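Local atomic coordinates of malate Synthase (PDB entry 3OYZ), a protein that catalyses the magnesium-dependent Claisen condensation of acetyl-CoA with glyoxylate and hydrolysis of the malyl-CoA intermediate, yielding malate and CoA in the glyoxylate cycle. Residues Q100-I105 with E135-V140; D404-R409 with E415-Y420. All coordinates share one frame; numbering follows the deposited sequence.

Interaction 1: residues Q100-I105 with E135-V140; sequences QHMLDI and EFFTIV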
loop_
_atom_site.group_PDB
_atom_site.type_symbol
_atom_site.label_atom_id
_atom_site.label_comp_id
_atom_site.label_asym_id
_atom_site.label_seq_id
_atom_site.Cartn_x
_atom_site.Cartn_y
_atom_site.Cartn_z
ATOM N N GLN A 100 -2.275 -5.189 -35.925
ATOM C CA GLN A 100 -2.686 -4.882 -37.320
ATOM C C GLN A 100 -3.384 -3.532 -37.464
ATOM O O GLN A 100 -3.083 -2.774 -38.379
ATOM C CB GLN A 100 -3.630 -5.940 -37.874
ATOM C CG GLN A 100 -3.168 -7.371 -37.697
ATOM C CD GLN A 100 -4.260 -8.380 -38.114
ATOM O OE1 GLN A 100 -4.988 -8.922 -37.275
ATOM N NE2 GLN A 100 -4.366 -8.645 -39.420
ATOM N N HIS A 101 -4.247 -3.210 -36.504
ATOM C CA HIS A 101 -4.869 -1.873 -36.468
ATOM C C HIS A 101 -3.842 -0.783 -36.344
ATOM O O HIS A 101 -4.027 0.214 -37.049
ATOM C CB HIS A 101 -6.050 -1.742 -35.482
ATOM C CG HIS A 101 -7.292 -2.463 -35.931
ATOM N ND1 HIS A 101 -8.270 -2.933 -35.075
ATOM C CD2 HIS A 101 -7.703 -2.812 -37.179
ATOM C CE1 HIS A 101 -9.242 -3.517 -35.764
ATOM N NE2 HIS A 101 -8.920 -3.435 -37.040
ATOM N N MET A 102 -2.746 -0.914 -35.563
ATOM C CA MET A 102 -1.838 0.209 -35.433
ATOM C C MET A 102 -1.090 0.368 -36.716
ATOM O O MET A 102 -0.648 1.485 -37.090
ATOM C CB MET A 102 -0.678 -0.005 -34.395
ATOM C CG MET A 102 -1.119 -0.100 -32.968
ATOM S SD MET A 102 0.206 -0.202 -31.683
ATOM C CE MET A 102 1.516 0.603 -32.509
ATOM N N LEU A 103 -0.823 -0.785 -37.325
ATOM C CA LEU A 103 -0.084 -0.740 -38.570
ATOM C C LEU A 103 -0.925 0.056 -39.650
ATOM O O LEU A 103 -0.376 0.909 -40.355
ATOM C CB LEU A 103 0.160 -2.183 -38.992
ATOM C CG LEU A 103 1.087 -2.472 -40.181
ATOM C CD1 LEU A 103 2.536 -1.989 -40.000
ATOM C CD2 LEU A 103 1.016 -3.965 -40.534
ATOM N N ASP A 104 -2.215 -0.232 -39.785
ATOM C CA ASP A 104 -3.147 0.499 -40.699
ATOM C C ASP A 104 -3.206 1.985 -40.385
ATOM O O ASP A 104 -2.972 2.842 -41.263
ATOM C CB ASP A 104 -4.589 -0.031 -40.562
ATOM C CG ASP A 104 -4.741 -1.457 -41.013
ATOM O OD1 ASP A 104 -3.846 -1.922 -41.757
ATOM O OD2 ASP A 104 -5.749 -2.113 -40.630
ATOM N N ILE A 105 -3.452 2.301 -39.110
ATOM C CA ILE A 105 -3.565 3.684 -38.667
ATOM C C ILE A 105 -2.325 4.502 -38.983
ATOM O O ILE A 105 -2.477 5.689 -39.321
ATOM C CB ILE A 105 -4.025 3.786 -37.210
ATOM C CG1 ILE A 105 -5.431 3.193 -37.130
ATOM C CG2 ILE A 105 -3.940 5.191 -36.689
ATOM C CD1 ILE A 105 -5.886 2.812 -35.702
ATOM N N GLU A 135 7.683 -4.352 -28.939
ATOM C CA GLU A 135 8.222 -4.862 -30.195
ATOM C C GLU A 135 7.265 -4.523 -31.389
ATOM O O GLU A 135 7.770 -4.179 -32.428
ATOM C CB GLU A 135 8.437 -6.348 -30.093
ATOM C CG GLU A 135 8.864 -6.993 -31.409
ATOM C CD GLU A 135 10.173 -6.449 -31.979
ATOM O OE1 GLU A 135 10.975 -5.721 -31.367
ATOM O OE2 GLU A 135 10.453 -6.881 -33.108
ATOM N N PHE A 136 5.967 -4.650 -31.221
ATOM C CA PHE A 136 5.024 -4.186 -32.256
ATOM C C PHE A 136 5.139 -2.708 -32.583
ATOM O O PHE A 136 5.088 -2.336 -33.758
ATOM C CB PHE A 136 3.605 -4.567 -31.880
ATOM C CG PHE A 136 3.365 -6.033 -31.968
ATOM C CD1 PHE A 136 3.727 -6.727 -33.122
ATOM C CD2 PHE A 136 2.688 -6.716 -30.963
ATOM C CE1 PHE A 136 3.410 -8.093 -33.256
ATOM C CE2 PHE A 136 2.387 -8.095 -31.079
ATOM C CZ PHE A 136 2.771 -8.770 -32.222
ATOM N N PHE A 137 5.353 -1.844 -31.592
ATOM C CA PHE A 137 5.563 -0.433 -31.869
ATOM C C PHE A 137 6.805 -0.282 -32.746
ATOM O O PHE A 137 6.818 0.516 -33.735
ATOM C CB PHE A 137 5.806 0.418 -30.588
ATOM C CG PHE A 137 4.595 0.840 -29.857
ATOM C CD1 PHE A 137 4.156 2.172 -29.929
ATOM C CD2 PHE A 137 3.858 -0.084 -29.117
ATOM C CE1 PHE A 137 3.017 2.530 -29.252
ATOM C CE2 PHE A 137 2.730 0.251 -28.441
ATOM C CZ PHE A 137 2.301 1.597 -28.484
ATOM N N THR A 138 7.898 -0.962 -32.374
ATOM C CA THR A 138 9.127 -0.877 -33.147
ATOM C C THR A 138 8.889 -1.358 -34.611
ATOM O O THR A 138 9.393 -0.754 -35.569
ATOM C CB THR A 138 10.232 -1.715 -32.446
ATOM O OG1 THR A 138 10.447 -1.109 -31.161
ATOM C CG2 THR A 138 11.537 -1.579 -33.237
ATOM N N ILE A 139 8.244 -2.494 -34.754
ATOM C CA ILE A 139 7.946 -2.978 -36.133
ATOM C C ILE A 139 7.112 -1.958 -36.947
ATOM O O ILE A 139 7.505 -1.663 -38.074
ATOM C CB ILE A 139 7.287 -4.342 -36.076
ATOM C CG1 ILE A 139 8.387 -5.406 -35.773
ATOM C CG2 ILE A 139 6.592 -4.712 -37.420
ATOM C CD1 ILE A 139 7.756 -6.696 -35.250
ATOM N N VAL A 140 6.011 -1.451 -36.403
ATOM C CA VAL A 140 5.211 -0.381 -37.030
ATOM C C VAL A 140 6.030 0.798 -37.474
ATOM O O VAL A 140 5.919 1.194 -38.660
ATOM C CB VAL A 140 4.064 0.065 -36.097
ATOM C CG1 VAL A 140 3.495 1.386 -36.578
ATOM C CG2 VAL A 140 3.063 -1.051 -35.954
#
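Met-102 reaches across from helix 92-105 and lays its thioether over the ring of Phe-137 on helix 127-143. Starting at its root, Met-102 CB lies 4.2 Å from Val-140 CG2. CG leaves beside the backbone N and the chain runs on extended to Met-102 SD, which hangs over the ring, 4.3 Å from the centroid of the Phe-137 ring, a Met-aromatic contact. There the chain bends (chi3 26°), bringing Met-102 CE above the middle of the Phe-137 ring, 3.9 Å from the centroid and 5° off the normal, a CH-pi contact. Met-102 CE also touches Val-140 CG2 at 4.1 Å. That valine methyl lies between the helices: Val-140 CG2 meets Leu-103 CA at 4.1 Å and the leucine's CD1 methyl as well. No hydrogen bond joins the two segments. With alanine in place of Phe-137, the Met-102 methyl would probably lose the ring beneath it and the thioether could turn. The two helix segments run roughly parallel, their axes crossing at -29° and 10.0 Å apart. Both belong to the helical layer outside the parallel strands of the TIM barrel, and Phe-119 of the intervening strand 118-121 packs against both Met-102 and Phe-137.

Interaction 2: residues D404-R409 with E415-Y420; sequences DVYENR and ELEERY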
loop_
_atom_site.group_PDB
_atom_site.type_symbol
_atom_site.label_atom_id
_atom_site.label_comp_id
_atom_site.label_asym_id
_atom_site.label_seq_id
_atom_site.Cartn_x
_atom_site.Cartn_y
_atom_site.Cartn_z
ATOM N N ASP A 404 -19.635 -21.111 -7.966
ATOM C CA ASP A 404 -18.586 -21.916 -7.365
ATOM C C ASP A 404 -19.089 -22.673 -6.155
ATOM O O ASP A 404 -18.756 -23.842 -6.009
ATOM C CB ASP A 404 -17.362 -21.099 -6.903
ATOM C CG ASP A 404 -16.189 -21.982 -6.527
ATOM O OD1 ASP A 404 -15.755 -22.784 -7.371
ATOM O OD2 ASP A 404 -15.671 -21.950 -5.392
ATOM N N VAL A 405 -19.791 -21.974 -5.272
ATOM C CA VAL A 405 -20.322 -22.478 -4.027
ATOM C C VAL A 405 -21.420 -23.529 -4.273
ATOM O O VAL A 405 -21.401 -24.604 -3.700
ATOM C CB VAL A 405 -20.931 -21.341 -3.198
ATOM C CG1 VAL A 405 -21.797 -21.961 -2.101
ATOM C CG2 VAL A 405 -19.859 -20.468 -2.542
ATOM N N TYR A 406 -22.358 -23.227 -5.156
ATOM C CA TYR A 406 -23.385 -24.201 -5.525
ATOM C C TYR A 406 -22.761 -25.485 -6.099
ATOM O O TYR A 406 -23.009 -26.569 -5.568
ATOM C CB TYR A 406 -24.399 -23.546 -6.467
ATOM C CG TYR A 406 -25.699 -24.309 -6.621
ATOM C CD1 TYR A 406 -26.739 -24.150 -5.707
ATOM C CD2 TYR A 406 -25.888 -25.174 -7.699
ATOM C CE1 TYR A 406 -27.929 -24.861 -5.862
ATOM C CE2 TYR A 406 -27.071 -25.899 -7.858
ATOM C CZ TYR A 406 -28.075 -25.739 -6.933
ATOM O OH TYR A 406 -29.245 -26.456 -7.086
ATOM N N GLU A 407 -21.925 -25.370 -7.131
ATOM C CA GLU A 407 -21.168 -26.494 -7.689
ATOM C C GLU A 407 -20.399 -27.380 -6.695
ATOM O O GLU A 407 -20.289 -28.599 -6.875
ATOM C CB GLU A 407 -20.207 -25.986 -8.781
ATOM C CG GLU A 407 -20.853 -25.939 -10.168
ATOM C CD GLU A 407 -20.178 -25.031 -11.203
ATOM O OE1 GLU A 407 -19.710 -23.933 -10.836
ATOM O OE2 GLU A 407 -20.138 -25.409 -12.402
ATOM N N ASN A 408 -19.849 -26.797 -5.633
ATOM C CA ASN A 408 -18.893 -27.529 -4.823
ATOM C C ASN A 408 -19.437 -27.813 -3.443
ATOM O O ASN A 408 -18.776 -28.509 -2.669
ATOM C CB ASN A 408 -17.564 -26.750 -4.718
ATOM C CG ASN A 408 -16.779 -26.814 -6.009
ATOM O OD1 ASN A 408 -16.095 -27.801 -6.287
ATOM N ND2 ASN A 408 -16.844 -25.754 -6.790
ATOM N N ARG A 409 -20.587 -27.226 -3.111
ATOM C CA ARG A 409 -21.153 -27.407 -1.791
ATOM C C ARG A 409 -22.571 -28.037 -1.869
ATOM O O ARG A 409 -23.548 -27.408 -1.476
ATOM C CB ARG A 409 -21.090 -26.092 -1.008
ATOM C CG ARG A 409 -19.664 -25.614 -0.606
ATOM C CD ARG A 409 -18.900 -26.647 0.240
ATOM N NE ARG A 409 -19.533 -27.031 1.505
ATOM C CZ ARG A 409 -19.427 -26.341 2.628
ATOM N NH1 ARG A 409 -18.694 -25.237 2.652
ATOM N NH2 ARG A 409 -20.016 -26.736 3.746
ATOM N N GLU A 415 -30.170 -24.804 2.074
ATOM C CA GLU A 415 -30.163 -23.448 2.630
ATOM C C GLU A 415 -30.073 -22.365 1.556
ATOM O O GLU A 415 -30.594 -21.277 1.754
ATOM C CB GLU A 415 -29.123 -23.258 3.723
ATOM C CG GLU A 415 -29.421 -24.092 4.961
ATOM C CD GLU A 415 -28.192 -24.357 5.818
ATOM O OE1 GLU A 415 -28.059 -23.693 6.874
ATOM O OE2 GLU A 415 -27.362 -25.224 5.454
ATOM N N LEU A 416 -29.508 -22.667 0.392
ATOM C CA LEU A 416 -29.360 -21.623 -0.625
ATOM C C LEU A 416 -30.693 -21.429 -1.355
ATOM O O LEU A 416 -31.080 -20.305 -1.718
ATOM C CB LEU A 416 -28.221 -21.938 -1.609
ATOM C CG LEU A 416 -26.786 -21.898 -1.045
ATOM C CD1 LEU A 416 -25.864 -22.603 -2.029
ATOM C CD2 LEU A 416 -26.310 -20.470 -0.816
ATOM N N GLU A 417 -31.362 -22.561 -1.572
ATOM C CA GLU A 417 -32.788 -22.580 -1.935
ATOM C C GLU A 417 -33.747 -21.915 -0.951
ATOM O O GLU A 417 -34.514 -21.067 -1.381
ATOM C CB GLU A 417 -33.218 -23.943 -2.454
ATOM C CG GLU A 417 -33.081 -23.880 -3.961
ATOM C CD GLU A 417 -32.818 -25.232 -4.588
ATOM O OE1 GLU A 417 -33.476 -26.200 -4.129
ATOM O OE2 GLU A 417 -31.960 -25.310 -5.508
ATOM N N GLU A 418 -33.665 -22.195 0.345
ATOM C CA GLU A 418 -34.354 -21.330 1.304
ATOM C C GLU A 418 -34.015 -19.836 1.160
ATOM O O GLU A 418 -34.911 -18.984 1.103
ATOM C CB GLU A 418 -34.089 -21.789 2.742
ATOM C CG GLU A 418 -35.007 -22.929 3.192
ATOM C CD GLU A 418 -34.343 -23.929 4.141
ATOM O OE1 GLU A 418 -33.281 -23.614 4.750
ATOM O OE2 GLU A 418 -34.905 -25.045 4.262
ATOM N N ARG A 419 -32.724 -19.500 1.100
ATOM C CA ARG A 419 -32.296 -18.098 1.080
ATOM C C ARG A 419 -32.712 -17.355 -0.198
ATOM O O ARG A 419 -33.153 -16.212 -0.090
ATOM C CB ARG A 419 -30.811 -17.941 1.501
ATOM C CG ARG A 419 -29.963 -16.983 0.673
ATOM C CD ARG A 419 -28.449 -16.962 1.048
ATOM N NE ARG A 419 -27.929 -15.632 0.731
ATOM C CZ ARG A 419 -27.791 -14.654 1.626
ATOM N NH1 ARG A 419 -28.098 -14.888 2.895
ATOM N NH2 ARG A 419 -27.358 -13.448 1.269
ATOM N N TYR A 420 -32.637 -17.981 -1.374
ATOM C CA TYR A 420 -32.995 -17.316 -2.625
ATOM C C TYR A 420 -34.328 -17.656 -3.308
ATOM O O TYR A 420 -34.845 -16.839 -4.081
ATOM C CB TYR A 420 -31.912 -17.487 -3.699
ATOM C CG TYR A 420 -30.588 -16.865 -3.311
ATOM C CD1 TYR A 420 -30.425 -15.483 -3.264
ATOM C CD2 TYR A 420 -29.521 -17.670 -2.936
ATOM C CE1 TYR A 420 -29.206 -14.911 -2.868
ATOM C CE2 TYR A 420 -28.312 -17.117 -2.537
ATOM C CZ TYR A 420 -28.158 -15.747 -2.523
ATOM O OH TYR A 420 -26.947 -15.248 -2.139
#
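Leu-416 drives its CD1 methyl between Val-405 and Tyr-406, and this is the close-packed part of the contact. Leu-416 CD1 sits 4.1 Å from Val-405 CG1 and as far from Tyr-406 CD1, where it meets the edge of the phenol ring near the ring plane instead of its face. The tyrosine swings out with CG anti to the backbone N (chi1 -164°), which carries the ring along the gap toward the other helix and past the leucine, the two side chains running in opposite directions.

At the far end of that ring the packing gives way to a looser polar touch. Tyr-406 OH donates a weak hydrogen bond to OE2 of Glu-417 at 3.3 Å, with ring and carboxylate planes 40° apart. Tyr-406 and Glu-417 are both partly exposed, whereas Val-405 and Leu-416 are buried. Farther along helix 397-408, the amide of Asn-408 folds back, and Asn-408 ND2 donates to Asp-404 O at 2.8 Å.

The segments run roughly antiparallel, at 143°, with axes 12.3 Å apart, and a short connection joins the two helices. His-413, which opens helix 413-420, stacks its ring on that of Tyr-406. A neighbouring subunit holds this helix pair by salt bridges from its Arg-8 to Asp-404 and from its Asp-44 to Arg-409. Within the chain, helix 422-428 closes over the tyrosine side, with Val-425 and Glu-426 against Tyr-406 and Ala-422 against Glu-417.

Overall arrangement
Both contacts join two helices, but they share no element and lie far apart, with centres about 49 Å from each other and nearest atoms about 33 Å. Interaction 1 is the more buried: it ties neighbouring helices of the barrel's outer layer, roughly parallel because a strand intervenes between them, and works through sulfur, aromatic and aliphatic groups alone. Interaction 2 is partly buried and belongs to the C-terminal helices beyond the barrel, where a short connection turns the chain back on itself. It adds a weak polar bond at its margin and lies at a subunit interface, whereas no other chain of the trimer touches the segments of interaction 1.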